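Local coordinates for protein acyl-CoA dehydrogenase FadE3 (PDB 4IV6) that belongs to the acyl-CoA dehydrogenase family of flavoproteins and binds dihydroflavine-adenine dinucleotide in a four-chain assembly, at residues Ala9-Ile14 and Met68-Gln73; Pro28-Leu33 and Arg80-Leu85; Ala257-Glu262 and Glu353-Asp358; Arg314-Ala319 and Ala377-Ala382. One frame throughout, in Å; residues are numbered along the deposited sequence. Where two conformers were deposited one is given.

Contact 1 (Ala9-Ile14 and Met68-Gln73); sequences AEEETI and MPCYVQ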
loop_
_atom_site.group_PDB
_atom_site.type_symbol
_atom_site.label_atom_id
_atom_site.label_comp_id
_atom_site.label_asym_id
_atom_site.label_seq_id
_atom_site.Cartn_x
_atom_site.Cartn_y
_atom_site.Cartn_z
ATOM N N ALA B 9 2.088 0.687 41.280
ATOM C CA ALA B 9 1.269 -0.434 41.676
ATOM C C ALA B 9 -0.171 -0.195 41.334
ATOM O O ALA B 9 -0.803 -1.041 40.688
ATOM C CB ALA B 9 1.401 -0.631 43.184
ATOM N N GLU B 10 -0.677 0.958 41.780
ATOM C CA GLU B 10 -2.061 1.351 41.575
ATOM C C GLU B 10 -2.364 1.493 40.093
ATOM O O GLU B 10 -3.478 1.235 39.652
ATOM C CB GLU B 10 -2.382 2.675 42.294
ATOM N N GLU B 11 -1.370 1.909 39.328
ATOM C CA GLU B 11 -1.599 2.128 37.919
ATOM C C GLU B 11 -1.734 0.801 37.182
ATOM O O GLU B 11 -2.608 0.645 36.343
ATOM C CB GLU B 11 -0.520 3.029 37.345
ATOM C CG GLU B 11 -0.784 4.488 37.684
ATOM C CD GLU B 11 0.306 5.439 37.215
ATOM O OE1 GLU B 11 1.433 4.998 36.884
ATOM O OE2 GLU B 11 0.048 6.649 37.216
ATOM N N GLU B 12 -0.905 -0.174 37.539
ATOM C CA GLU B 12 -1.010 -1.507 36.945
ATOM C C GLU B 12 -2.361 -2.109 37.272
ATOM O O GLU B 12 -3.006 -2.736 36.437
ATOM C CB GLU B 12 0.077 -2.443 37.501
ATOM C CG GLU B 12 1.497 -2.026 37.199
ATOM C CD GLU B 12 2.031 -2.566 35.876
ATOM O OE1 GLU B 12 1.260 -2.621 34.883
ATOM O OE2 GLU B 12 3.236 -2.931 35.847
ATOM N N THR B 13 -2.767 -1.922 38.515
ATOM C CA THR B 13 -4.024 -2.445 38.991
ATOM C C THR B 13 -5.205 -1.876 38.211
ATOM O O THR B 13 -6.127 -2.632 37.867
ATOM C CB THR B 13 -4.176 -2.191 40.512
ATOM O OG1 THR B 13 -3.203 -2.989 41.223
ATOM C CG2 THR B 13 -5.569 -2.560 40.992
ATOM N N ILE B 14 -5.208 -0.568 37.955
ATOM C CA ILE B 14 -6.334 0.045 37.225
ATOM C C ILE B 14 -6.430 -0.576 35.815
ATOM O O ILE B 14 -7.522 -0.949 35.377
ATOM C CB ILE B 14 -6.292 1.597 37.201
ATOM C CG1 ILE B 14 -7.492 2.202 36.475
ATOM C CG2 ILE B 14 -5.118 2.139 36.426
ATOM C CD1 ILE B 14 -8.811 1.945 37.163
ATOM N N MET B 68 0.182 9.535 31.938
ATOM C CA MET B 68 -0.305 9.398 30.580
ATOM C C MET B 68 -0.071 7.988 30.021
ATOM O O MET B 68 -0.957 7.459 29.360
ATOM C CB MET B 68 0.280 10.453 29.661
ATOM C CG MET B 68 -0.279 10.410 28.225
ATOM S SD MET B 68 -2.080 10.556 28.085
ATOM C CE MET B 68 -2.236 12.299 28.385
ATOM N N PRO B 69 1.086 7.365 30.289
ATOM C CA PRO B 69 1.189 5.970 29.851
ATOM C C PRO B 69 0.100 5.070 30.451
ATOM O O PRO B 69 -0.412 4.181 29.773
ATOM C CB PRO B 69 2.595 5.563 30.299
ATOM C CG PRO B 69 3.353 6.854 30.251
ATOM C CD PRO B 69 2.382 7.878 30.764
ATOM N N CYS B 70 -0.311 5.332 31.680
ATOM C CA CYS B 70 -1.382 4.532 32.285
ATOM C C CYS B 70 -2.697 4.874 31.605
ATOM O O CYS B 70 -3.483 3.987 31.262
ATOM C CB CYS B 70 -1.490 4.796 33.793
ATOM S SG CYS B 70 -2.955 4.049 34.561
ATOM N N TYR B 71 -2.924 6.158 31.388
ATOM C CA TYR B 71 -4.171 6.617 30.781
ATOM C C TYR B 71 -4.395 5.948 29.395
ATOM O O TYR B 71 -5.490 5.442 29.096
ATOM C CB TYR B 71 -4.181 8.145 30.648
ATOM C CG TYR B 71 -5.436 8.631 29.957
ATOM C CD1 TYR B 71 -6.635 8.742 30.646
ATOM C CD2 TYR B 71 -5.427 8.928 28.613
ATOM C CE1 TYR B 71 -7.792 9.134 30.013
ATOM C CE2 TYR B 71 -6.572 9.352 27.974
ATOM C CZ TYR B 71 -7.753 9.446 28.650
ATOM O OH TYR B 71 -8.895 9.855 27.987
ATOM N N VAL B 72 -3.360 5.938 28.559
ATOM C CA VAL B 72 -3.516 5.369 27.213
ATOM C C VAL B 72 -3.788 3.873 27.278
ATOM O O VAL B 72 -4.555 3.348 26.483
ATOM C CB VAL B 72 -2.364 5.744 26.261
ATOM C CG1 VAL B 72 -2.241 7.263 26.167
ATOM C CG2 VAL B 72 -1.047 5.159 26.697
ATOM N N GLN B 73 -3.180 3.191 28.243
ATOM C CA GLN B 73 -3.446 1.781 28.411
ATOM C C GLN B 73 -4.885 1.535 28.873
ATOM O O GLN B 73 -5.511 0.578 28.439
ATOM C CB GLN B 73 -2.432 1.140 29.336
ATOM C CG GLN B 73 -1.037 1.049 28.711
ATOM C CD GLN B 73 0.009 0.596 29.696
ATOM O OE1 GLN B 73 0.965 1.325 30.010
ATOM N NE2 GLN B 73 -0.178 -0.583 30.224
#

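Contact 2 (Pro28-Leu33 and Arg80-Leu85); sequences PVVREL and RGWMSL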
loop_
_atom_site.group_PDB
_atom_site.type_symbol
_atom_site.label_atom_id
_atom_site.label_comp_id
_atom_site.label_asym_id
_atom_site.label_seq_id
_atom_site.Cartn_x
_atom_site.Cartn_y
_atom_site.Cartn_z
ATOM N N PRO B 28 -19.729 -9.907 27.098
ATOM C CA PRO B 28 -20.956 -10.697 27.016
ATOM C C PRO B 28 -22.220 -9.932 26.610
ATOM O O PRO B 28 -23.230 -10.572 26.323
ATOM C CB PRO B 28 -21.127 -11.223 28.445
ATOM C CG PRO B 28 -19.752 -11.171 29.035
ATOM C CD PRO B 28 -19.156 -9.927 28.452
ATOM N N VAL B 29 -22.199 -8.600 26.605
ATOM C CA VAL B 29 -23.408 -7.845 26.270
ATOM C C VAL B 29 -23.246 -6.920 25.081
ATOM O O VAL B 29 -24.229 -6.349 24.594
ATOM C CB VAL B 29 -23.928 -7.017 27.472
ATOM C CG1 VAL B 29 -24.340 -7.930 28.628
ATOM C CG2 VAL B 29 -22.890 -6.003 27.938
ATOM N N VAL B 30 -22.015 -6.757 24.610
ATOM C CA VAL B 30 -21.722 -5.748 23.600
ATOM C C VAL B 30 -22.486 -5.990 22.289
ATOM O O VAL B 30 -23.069 -5.062 21.734
ATOM C CB VAL B 30 -20.184 -5.566 23.413
ATOM C CG1 VAL B 30 -19.521 -6.838 22.894
ATOM C CG2 VAL B 30 -19.893 -4.425 22.478
ATOM N N ARG B 31 -22.573 -7.238 21.826
ATOM C CA ARG B 31 -23.252 -7.468 20.556
ATOM C C ARG B 31 -24.686 -6.992 20.597
ATOM O O ARG B 31 -25.101 -6.258 19.730
ATOM C CB ARG B 31 -23.196 -8.928 20.093
ATOM C CG ARG B 31 -23.863 -9.126 18.710
ATOM C CD ARG B 31 -23.897 -10.574 18.213
ATOM N NE ARG B 31 -22.788 -11.295 18.812
ATOM C CZ ARG B 31 -21.525 -11.198 18.438
ATOM N NH1 ARG B 31 -21.175 -10.463 17.384
ATOM N NH2 ARG B 31 -20.607 -11.881 19.103
ATOM N N GLU B 32 -25.436 -7.414 21.607
ATOM C CA GLU B 32 -26.844 -7.074 21.689
ATOM C C GLU B 32 -27.010 -5.565 21.821
ATOM O O GLU B 32 -27.833 -4.967 21.138
ATOM C CB GLU B 32 -27.515 -7.797 22.863
ATOM N N LEU B 33 -26.240 -4.940 22.693
ATOM C CA LEU B 33 -26.377 -3.509 22.901
ATOM C C LEU B 33 -26.010 -2.741 21.625
ATOM O O LEU B 33 -26.785 -1.907 21.195
ATOM C CB LEU B 33 -25.479 -3.024 24.040
ATOM C CG LEU B 33 -25.730 -3.550 25.470
ATOM C CD1 LEU B 33 -24.553 -3.172 26.340
ATOM C CD2 LEU B 33 -27.033 -3.029 26.075
ATOM N N ARG B 80 -10.596 -1.885 23.173
ATOM C CA ARG B 80 -10.514 -3.271 22.836
ATOM C C ARG B 80 -11.862 -3.987 23.036
ATOM O O ARG B 80 -12.306 -4.747 22.175
ATOM C CB ARG B 80 -9.417 -3.914 23.667
ATOM C CG ARG B 80 -9.192 -5.401 23.459
ATOM C CD ARG B 80 -8.142 -5.867 24.484
ATOM N NE ARG B 80 -8.162 -7.317 24.562
ATOM C CZ ARG B 80 -8.904 -8.042 25.385
ATOM N NH1 ARG B 80 -8.814 -9.346 25.286
ATOM N NH2 ARG B 80 -9.634 -7.512 26.353
ATOM N N GLY B 81 -12.523 -3.730 24.161
ATOM C CA GLY B 81 -13.862 -4.298 24.375
ATOM C C GLY B 81 -14.941 -3.669 23.497
ATOM O O GLY B 81 -15.754 -4.355 22.890
ATOM N N TRP B 82 -14.950 -2.352 23.433
ATOM C CA TRP B 82 -15.952 -1.618 22.663
ATOM C C TRP B 82 -15.488 -0.181 22.517
ATOM O O TRP B 82 -15.391 0.538 23.516
ATOM C CB TRP B 82 -17.318 -1.673 23.346
ATOM C CG TRP B 82 -18.484 -1.159 22.570
ATOM C CD1 TRP B 82 -18.528 -0.812 21.243
ATOM C CD2 TRP B 82 -19.813 -0.987 23.071
ATOM N NE1 TRP B 82 -19.811 -0.446 20.898
ATOM C CE2 TRP B 82 -20.611 -0.525 22.004
ATOM C CE3 TRP B 82 -20.406 -1.180 24.324
ATOM C CZ2 TRP B 82 -21.968 -0.247 22.153
ATOM C CZ3 TRP B 82 -21.760 -0.900 24.459
ATOM C CH2 TRP B 82 -22.517 -0.441 23.377
ATOM N N MET B 83 -15.181 0.216 21.272
ATOM C CA MET B 83 -14.626 1.537 20.986
ATOM C C MET B 83 -15.471 2.623 21.651
ATOM O O MET B 83 -14.942 3.594 22.203
ATOM C CB MET B 83 -14.571 1.770 19.469
ATOM C CG MET B 83 -13.873 3.066 19.057
ATOM S SD MET B 83 -13.923 3.373 17.272
ATOM C CE MET B 83 -15.630 3.871 17.061
ATOM N N SER B 84 -16.789 2.445 21.580
ATOM C CA SER B 84 -17.731 3.428 22.115
ATOM C C SER B 84 -17.501 3.759 23.610
ATOM O O SER B 84 -17.781 4.877 24.048
ATOM C CB SER B 84 -19.179 2.937 21.905
ATOM O OG SER B 84 -19.505 2.817 20.515
ATOM N N LEU B 85 -17.049 2.795 24.402
ATOM C CA LEU B 85 -16.823 3.053 25.821
ATOM C C LEU B 85 -15.610 3.965 26.048
ATOM O O LEU B 85 -15.616 4.811 26.968
ATOM C CB LEU B 85 -16.695 1.737 26.621
ATOM C CG LEU B 85 -17.919 0.810 26.543
ATOM C CD1 LEU B 85 -17.644 -0.435 27.383
ATOM C CD2 LEU B 85 -19.213 1.472 27.031
#

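Contact 3 (Ala257-Glu262 and Glu353-Asp358); sequences ARAAFE and ERYFRD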
loop_
_atom_site.group_PDB
_atom_site.type_symbol
_atom_site.label_atom_id
_atom_site.label_comp_id
_atom_site.label_asym_id
_atom_site.label_seq_id
_atom_site.Cartn_x
_atom_site.Cartn_y
_atom_site.Cartn_z
ATOM N N ALA B 257 -7.579 -2.338 17.141
ATOM C CA ALA B 257 -6.596 -3.214 16.500
ATOM C C ALA B 257 -6.267 -4.461 17.320
ATOM O O ALA B 257 -6.178 -5.561 16.742
ATOM C CB ALA B 257 -5.330 -2.444 16.189
ATOM N N ARG B 258 -6.101 -4.319 18.640
ATOM C CA ARG B 258 -5.776 -5.465 19.499
ATOM C C ARG B 258 -6.913 -6.466 19.410
ATOM O O ARG B 258 -6.677 -7.657 19.289
ATOM C CB ARG B 258 -5.551 -5.085 20.966
ATOM C CG ARG B 258 -4.150 -4.557 21.283
ATOM C CD ARG B 258 -4.044 -4.103 22.736
ATOM N NE ARG B 258 -4.269 -5.240 23.608
ATOM C CZ ARG B 258 -4.526 -5.172 24.906
ATOM N NH1 ARG B 258 -4.565 -4.021 25.522
ATOM N NH2 ARG B 258 -4.769 -6.280 25.587
ATOM N N ALA B 259 -8.144 -5.963 19.412
ATOM C CA ALA B 259 -9.327 -6.840 19.378
ATOM C C ALA B 259 -9.419 -7.589 18.040
ATOM O O ALA B 259 -9.641 -8.786 18.012
ATOM C CB ALA B 259 -10.603 -6.055 19.642
ATOM N N ALA B 260 -9.267 -6.876 16.931
ATOM C CA ALA B 260 -9.332 -7.506 15.629
ATOM C C ALA B 260 -8.200 -8.536 15.448
ATOM O O ALA B 260 -8.433 -9.658 15.000
ATOM C CB ALA B 260 -9.265 -6.443 14.547
ATOM N N PHE B 261 -6.984 -8.147 15.811
ATOM C CA PHE B 261 -5.842 -9.050 15.746
ATOM C C PHE B 261 -5.994 -10.293 16.622
ATOM O O PHE B 261 -5.756 -11.414 16.152
ATOM C CB PHE B 261 -4.540 -8.337 16.094
ATOM C CG PHE B 261 -3.342 -9.243 16.032
ATOM C CD1 PHE B 261 -2.926 -9.747 14.805
ATOM C CD2 PHE B 261 -2.688 -9.632 17.175
ATOM C CE1 PHE B 261 -1.832 -10.609 14.712
ATOM C CE2 PHE B 261 -1.587 -10.490 17.095
ATOM C CZ PHE B 261 -1.166 -10.980 15.864
ATOM N N GLU B 262 -6.397 -10.124 17.876
ATOM C CA GLU B 262 -6.645 -11.295 18.734
ATOM C C GLU B 262 -7.639 -12.281 18.113
ATOM O O GLU B 262 -7.391 -13.501 18.118
ATOM C CB GLU B 262 -7.157 -10.879 20.124
ATOM C CG GLU B 262 -6.091 -10.268 20.986
ATOM C CD GLU B 262 -6.625 -9.663 22.276
ATOM O OE1 GLU B 262 -7.706 -10.021 22.748
ATOM O OE2 GLU B 262 -5.955 -8.804 22.831
ATOM N N GLU B 353 -16.604 -7.710 11.983
ATOM C CA GLU B 353 -17.341 -6.712 11.211
ATOM C C GLU B 353 -17.567 -5.447 12.011
ATOM O O GLU B 353 -17.550 -4.367 11.458
ATOM C CB GLU B 353 -18.672 -7.251 10.687
ATOM C CG GLU B 353 -19.720 -7.531 11.753
ATOM C CD GLU B 353 -20.618 -6.344 12.089
ATOM O OE1 GLU B 353 -21.075 -6.252 13.250
ATOM O OE2 GLU B 353 -20.888 -5.530 11.191
ATOM N N ARG B 354 -17.733 -5.579 13.325
ATOM C CA ARG B 354 -17.888 -4.417 14.168
ATOM C C ARG B 354 -16.580 -3.600 14.216
ATOM O O ARG B 354 -16.624 -2.366 14.139
ATOM C CB ARG B 354 -18.310 -4.806 15.592
ATOM C CG ARG B 354 -18.636 -3.590 16.423
ATOM C CD ARG B 354 -18.314 -3.706 17.870
ATOM N NE ARG B 354 -18.407 -5.031 18.502
ATOM C CZ ARG B 354 -17.642 -5.346 19.552
ATOM N NH1 ARG B 354 -16.747 -4.454 20.034
ATOM N NH2 ARG B 354 -17.764 -6.523 20.141
ATOM N N TYR B 355 -15.436 -4.268 14.387
ATOM C CA TYR B 355 -14.174 -3.523 14.398
ATOM C C TYR B 355 -13.975 -2.787 13.083
ATOM O O TYR B 355 -13.458 -1.682 13.066
ATOM C CB TYR B 355 -12.958 -4.405 14.709
ATOM C CG TYR B 355 -13.169 -5.392 15.829
ATOM C CD1 TYR B 355 -13.757 -5.019 17.031
ATOM C CD2 TYR B 355 -12.738 -6.715 15.686
ATOM C CE1 TYR B 355 -13.944 -5.944 18.054
ATOM C CE2 TYR B 355 -12.927 -7.634 16.693
ATOM C CZ TYR B 355 -13.511 -7.246 17.865
ATOM O OH TYR B 355 -13.629 -8.185 18.848
ATOM N N PHE B 356 -14.362 -3.434 11.991
ATOM C CA PHE B 356 -14.258 -2.875 10.651
ATOM C C PHE B 356 -15.129 -1.608 10.539
ATOM O O PHE B 356 -14.720 -0.626 9.954
ATOM C CB PHE B 356 -14.680 -3.950 9.631
ATOM C CG PHE B 356 -14.699 -3.501 8.196
ATOM C CD1 PHE B 356 -13.533 -3.462 7.443
ATOM C CD2 PHE B 356 -15.891 -3.174 7.565
ATOM C CE1 PHE B 356 -13.565 -3.072 6.099
ATOM C CE2 PHE B 356 -15.915 -2.790 6.236
ATOM C CZ PHE B 356 -14.758 -2.747 5.507
ATOM N N ARG B 357 -16.322 -1.640 11.121
ATOM C CA ARG B 357 -17.219 -0.479 11.094
ATOM C C ARG B 357 -16.754 0.628 12.045
ATOM O O ARG B 357 -17.036 1.778 11.808
ATOM C CB ARG B 357 -18.650 -0.896 11.494
ATOM C CG ARG B 357 -19.433 -1.671 10.455
ATOM C CD ARG B 357 -20.865 -1.853 10.904
ATOM N NE ARG B 357 -20.974 -2.780 12.025
ATOM C CZ ARG B 357 -21.199 -2.456 13.294
ATOM N NH1 ARG B 357 -21.402 -1.204 13.668
ATOM N NH2 ARG B 357 -21.296 -3.421 14.202
ATOM N N ASP B 358 -16.071 0.264 13.131
ATOM C CA ASP B 358 -15.632 1.240 14.134
ATOM C C ASP B 358 -14.334 1.976 13.735
ATOM O O ASP B 358 -14.159 3.148 14.035
ATOM C CB ASP B 358 -15.443 0.579 15.489
ATOM C CG ASP B 358 -16.771 0.352 16.226
ATOM O OD1 ASP B 358 -17.818 0.886 15.775
ATOM O OD2 ASP B 358 -16.754 -0.350 17.252
#

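Contact 4 (Arg314-Ala319 and Ala377-Ala382); sequences RCDMEA and AKQLVA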
loop_
_atom_site.group_PDB
_atom_site.type_symbol
_atom_site.label_atom_id
_atom_site.label_comp_id
_atom_site.label_asym_id
_atom_site.label_seq_id
_atom_site.Cartn_x
_atom_site.Cartn_y
_atom_site.Cartn_z
ATOM N N ARG B 314 8.404 18.092 24.810
ATOM C CA ARG B 314 7.531 18.398 23.687
ATOM C C ARG B 314 7.010 17.098 23.071
ATOM O O ARG B 314 7.756 16.152 22.857
ATOM C CB ARG B 314 8.251 19.245 22.647
ATOM C CG ARG B 314 9.487 18.602 22.037
ATOM C CD ARG B 314 10.337 19.710 21.440
ATOM N NE ARG B 314 11.376 19.223 20.546
ATOM C CZ ARG B 314 12.003 19.994 19.657
ATOM N NH1 ARG B 314 11.687 21.289 19.546
ATOM N NH2 ARG B 314 12.929 19.474 18.859
ATOM N N CYS B 315 5.706 17.050 22.876
ATOM C CA CYS B 315 5.026 15.838 22.436
ATOM C C CYS B 315 3.881 16.136 21.486
ATOM O O CYS B 315 3.103 15.229 21.181
ATOM C CB CYS B 315 4.455 15.120 23.660
ATOM S SG CYS B 315 3.216 16.169 24.454
ATOM N N ASP B 316 3.768 17.385 21.006
ATOM C CA ASP B 316 2.627 17.758 20.190
ATOM C C ASP B 316 2.656 17.040 18.825
ATOM O O ASP B 316 1.653 16.477 18.388
ATOM C CB ASP B 316 2.468 19.296 20.064
ATOM C CG ASP B 316 3.685 19.996 19.466
ATOM O OD1 ASP B 316 4.754 19.381 19.201
ATOM O OD2 ASP B 316 3.559 21.214 19.253
ATOM N N MET B 317 3.806 17.027 18.180
ATOM C CA MET B 317 3.973 16.314 16.908
ATOM C C MET B 317 3.848 14.793 17.124
ATOM O O MET B 317 3.231 14.086 16.333
ATOM C CB MET B 317 5.318 16.653 16.283
ATOM C CG MET B 317 5.586 15.954 14.942
ATOM S SD MET B 317 7.203 16.426 14.288
ATOM C CE MET B 317 8.296 15.321 15.137
ATOM N N GLU B 318 4.442 14.306 18.200
ATOM C CA GLU B 318 4.476 12.879 18.468
ATOM C C GLU B 318 3.055 12.330 18.734
ATOM O O GLU B 318 2.716 11.239 18.291
ATOM C CB GLU B 318 5.439 12.594 19.628
ATOM C CG GLU B 318 6.903 12.845 19.274
ATOM C CD GLU B 318 7.389 14.278 19.431
ATOM O OE1 GLU B 318 6.579 15.242 19.650
ATOM O OE2 GLU B 318 8.634 14.427 19.301
ATOM N N ALA B 319 2.234 13.115 19.432
ATOM C CA ALA B 319 0.825 12.771 19.623
ATOM C C ALA B 319 0.043 12.666 18.313
ATOM O O ALA B 319 -0.740 11.741 18.131
ATOM C CB ALA B 319 0.151 13.732 20.573
ATOM N N ALA B 377 3.468 17.921 8.941
ATOM C CA ALA B 377 4.476 18.475 8.017
ATOM C C ALA B 377 5.023 19.814 8.520
ATOM O O ALA B 377 6.216 20.058 8.510
ATOM C CB ALA B 377 3.911 18.622 6.612
ATOM N N LYS B 378 4.119 20.660 8.987
ATOM C CA LYS B 378 4.471 21.971 9.484
ATOM C C LYS B 378 5.323 21.857 10.755
ATOM O O LYS B 378 6.320 22.589 10.915
ATOM C CB LYS B 378 3.182 22.754 9.748
ATOM C CG LYS B 378 3.367 24.198 10.135
ATOM C CD LYS B 378 2.003 24.897 10.150
ATOM C CE LYS B 378 1.954 25.979 11.221
ATOM N NZ LYS B 378 2.748 27.162 10.811
ATOM N N GLN B 379 4.942 20.922 11.637
ATOM C CA GLN B 379 5.683 20.642 12.864
ATOM C C GLN B 379 7.075 20.094 12.558
ATOM O O GLN B 379 8.065 20.509 13.166
ATOM C CB GLN B 379 4.905 19.674 13.786
ATOM C CG GLN B 379 3.669 20.295 14.450
ATOM C CD GLN B 379 2.696 19.247 15.005
ATOM O OE1 GLN B 379 2.645 18.102 14.530
ATOM N NE2 GLN B 379 1.902 19.647 15.996
ATOM N N LEU B 380 7.178 19.182 11.596
ATOM C CA LEU B 380 8.484 18.679 11.213
ATOM C C LEU B 380 9.421 19.789 10.773
ATOM O O LEU B 380 10.591 19.791 11.131
ATOM C CB LEU B 380 8.387 17.627 10.105
ATOM C CG LEU B 380 7.896 16.273 10.576
ATOM C CD1 LEU B 380 7.413 15.462 9.400
ATOM C CD2 LEU B 380 8.991 15.515 11.341
ATOM N N VAL B 381 8.897 20.739 10.011
ATOM C CA VAL B 381 9.686 21.881 9.556
ATOM C C VAL B 381 10.056 22.829 10.719
ATOM O O VAL B 381 11.200 23.290 10.816
ATOM C CB VAL B 381 8.964 22.601 8.396
ATOM C CG1 VAL B 381 9.559 24.008 8.143
ATOM C CG2 VAL B 381 9.032 21.724 7.147
ATOM N N ALA B 382 9.111 23.068 11.608
ATOM C CA ALA B 382 9.337 23.938 12.754
ATOM C C ALA B 382 10.435 23.344 13.632
ATOM O O ALA B 382 11.304 24.049 14.126
ATOM C CB ALA B 382 8.068 24.093 13.573
HETATM O O HOH W 1 0.408 16.789 15.650
HETATM O O HOH W 2 1.802 22.206 17.296
#

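Contact 1 (Ala9-Ile14 and Met68-Gln73)
This is a small helix-to-helix packing contact in the N-terminal helical domain, where Glu-11 and Ile-14 of helix 9-26 meet Cys-70 near the start of helix 68-81. The two backbones come close, with the CA atoms of Glu-11 and Cys-70 6.1 Å apart. A short side chain suits that spacing, and Cys-70 is the one residue of 68-73 that makes the contact. Its SG stands anti to the backbone N (chi1 171°) and points into the angle between Glu-11 and Ile-14, one helical turn apart. The tightest touch is SG against the CG2 branch of Ile-14, at 3.4 Å. The other branch of Ile-14, with CG1 and CD1, leads away from Cys-70. Glu-11 meets the cysteine with its aliphatic part. Its CG lies 3.8 Å from Cys-70 SG, and its CD sits 3.9 Å from Cys-70 CB. Beyond CG the glutamate is extended (chi2 176°), which carries the carboxylate past the cysteine to the N-terminal end of helix 68-81. There OE2 accepts a hydrogen bond from the backbone N of Ser-67. No hydrogen bond joins the two segments directly. On its far side, helix 68-81 leans on the long helices of the C-terminal domain: Met-68 packs on Val-244 and Leu-247 of helix 234-270 and on Ala-306 and Phe-309 of helix 282-310.

Contact 2 (Pro28-Leu33 and Arg80-Leu85)
Val-30 presses one methyl onto the indole of Trp-82, and this is the tight part of the contact. CG2 of Val-30 lies over the five-membered ring, 3.7 Å from its centroid and 23° off the ring normal, a CH-pi contact. Its nearest ring atom is Trp-82 CD2, at 3.5 Å. The methyl reaches there because CG2 is anti to the backbone N of Val-30, while CG1 turns to Arg-354 of helix 352-364. The opposite face of the indole is covered from within its own segment, where Ser-84 CB stands 3.6 Å above the ring plane. The indole is thus held between a valine methyl and a serine CB.

The packing is looser at the six-membered end, toward the partly exposed Leu-33. Leu-33 CB comes no nearer than 4.0 Å to Trp-82 CH2, and its CD1 is 4.1 Å from Trp-82 CZ3. The leucine crosses the indole at about a right angle. Pro-28 and Arg-31, on the same segment, are exposed and do not touch 80-85; Arg-31 forms a salt bridge with Asp-351. No hydrogen bond links the two segments.

Trp-82 sits at the break between helices 68-81 and 83-102, with extended backbone angles (-166/114°). Val-26 and Pro-40 also touch its side chain. The indole is about 12 Å from a bound dihydroflavine-adenine dinucleotide. An aromatic residue at a helix-helix joint, packed under the short helix 30-35, here forms part of the core of the N-terminal helical domain of an acyl-CoA dehydrogenase.

Contact 3 (Ala257-Glu262 and Glu353-Asp358)
Tyr-355 turns its CG anti to its own carbonyl carbon (chi1 -43°), and chi2 of -46° then sets the ring against Ala-259 and Ala-260. Ala-259 CB sits over one face of the ring. It is 3.9 Å from the ring centroid and 25° off the normal, which makes a CH-pi contact. The methyl is displaced toward the hydroxyl end, and its nearest ring atom is Tyr-355 CZ at 3.6 Å. At the other end of the ring, CD2 of Tyr-355 reaches the backbone of helix 234-270, 3.5 Å from Ala-260 CA. Ala-260 CB adds a contact of 3.7 Å to the same Tyr-355 CD2. The two small alanines let the tyrosine ring lie directly against that helix, with the CA atoms of Ala-260 and Tyr-355 6.4 Å apart.

The contact between the segments is apolar, but the buried hydroxyl has a partner. Tyr-355 OH hydrogen-bonds to OD2 of Asp-263, just beyond Glu-262, which ties the far end of the ring to the same helix. The guanidinium of Arg-354 has one of its faces over Tyr-355 CE1. On the other side of helix 352-364, Arg-357 grips Glu-353 side-on, with NE and NH2 each bonded to a different carboxylate oxygen. Nearby, Phe-356 stacks on Phe-356 of the second subunit.

Close packing of alanines against an aromatic ring here joins two helices of the C-terminal domain, part of the alpha-helical bundle of the acyl-CoA dehydrogenase fold.

Contact 4 (Arg314-Ala319 and Ala377-Ala382)
Gln-379 reaches from helix 369-383 to the first turn of helix 316-340, where it meets Met-317 and Asp-316. Its CB packs on the methionine, 3.9 Å from Met-317 CB. CG turns anti to the carbonyl carbon (chi1 -71°), and the extended chain beyond it carries the amide along the Met-317 backbone. CD lies 3.7 Å from Met-317 CA. OE1 comes closer still, 3.3 Å from the same Met-317 CA, and accepts a hydrogen bond from water 1. That water also donates to the backbone O of Asp-316. On the other arm of the amide, NE2 donates to water 2, 2.9 Å away, and this water donates in turn to Asp-316 OD2. Two waters therefore bridge the amide to Asp-316, one to its backbone and one to its carboxylate. The amide and carboxylate planes are 38° apart.

Both helices belong to the C-terminal helical bundle of the acyl-CoA dehydrogenase fold, and the contact joins the start of one to the last turns of the other. Polar bridging occupies its partly exposed side, and the buried side is apolar. There Met-317 SD touches Leu-380 CD2 at 3.6 Å, the two side chains crossing at about a right angle. The methionine is straight as far as SD and bends at chi3 (84°), which brings CE to 3.9 Å from Leu-380 CD2. Leu-386 packs on both residues, and Leu-288 of the third subunit packs on Leu-380. Asp-316 OD1 takes the backbone N of Met-317 and forms a salt bridge with Arg-383.

Contacts 1 and 2 lie in the N-terminal helical domain and share helix 68-81, using its start and its end; their centres are about 21 Å apart. Contacts 3 and 4 lie in the C-terminal domain, their centres about 29 Å apart, with their segments alternating along the chain. Contacts 1 and 2 alternate likewise, and both close before contact 3 opens. Contacts 2 and 3 touch across the domains, centres about 11 Å apart: Arg-80 NH1 forms a salt bridge with Glu-262 OE1, 2.9 Å away. Contact 4 lies on the opposite side of the chain's centre from contact 2. Contacts 3 and 4 both touch the third subunit, so the C-terminal helices also serve assembly.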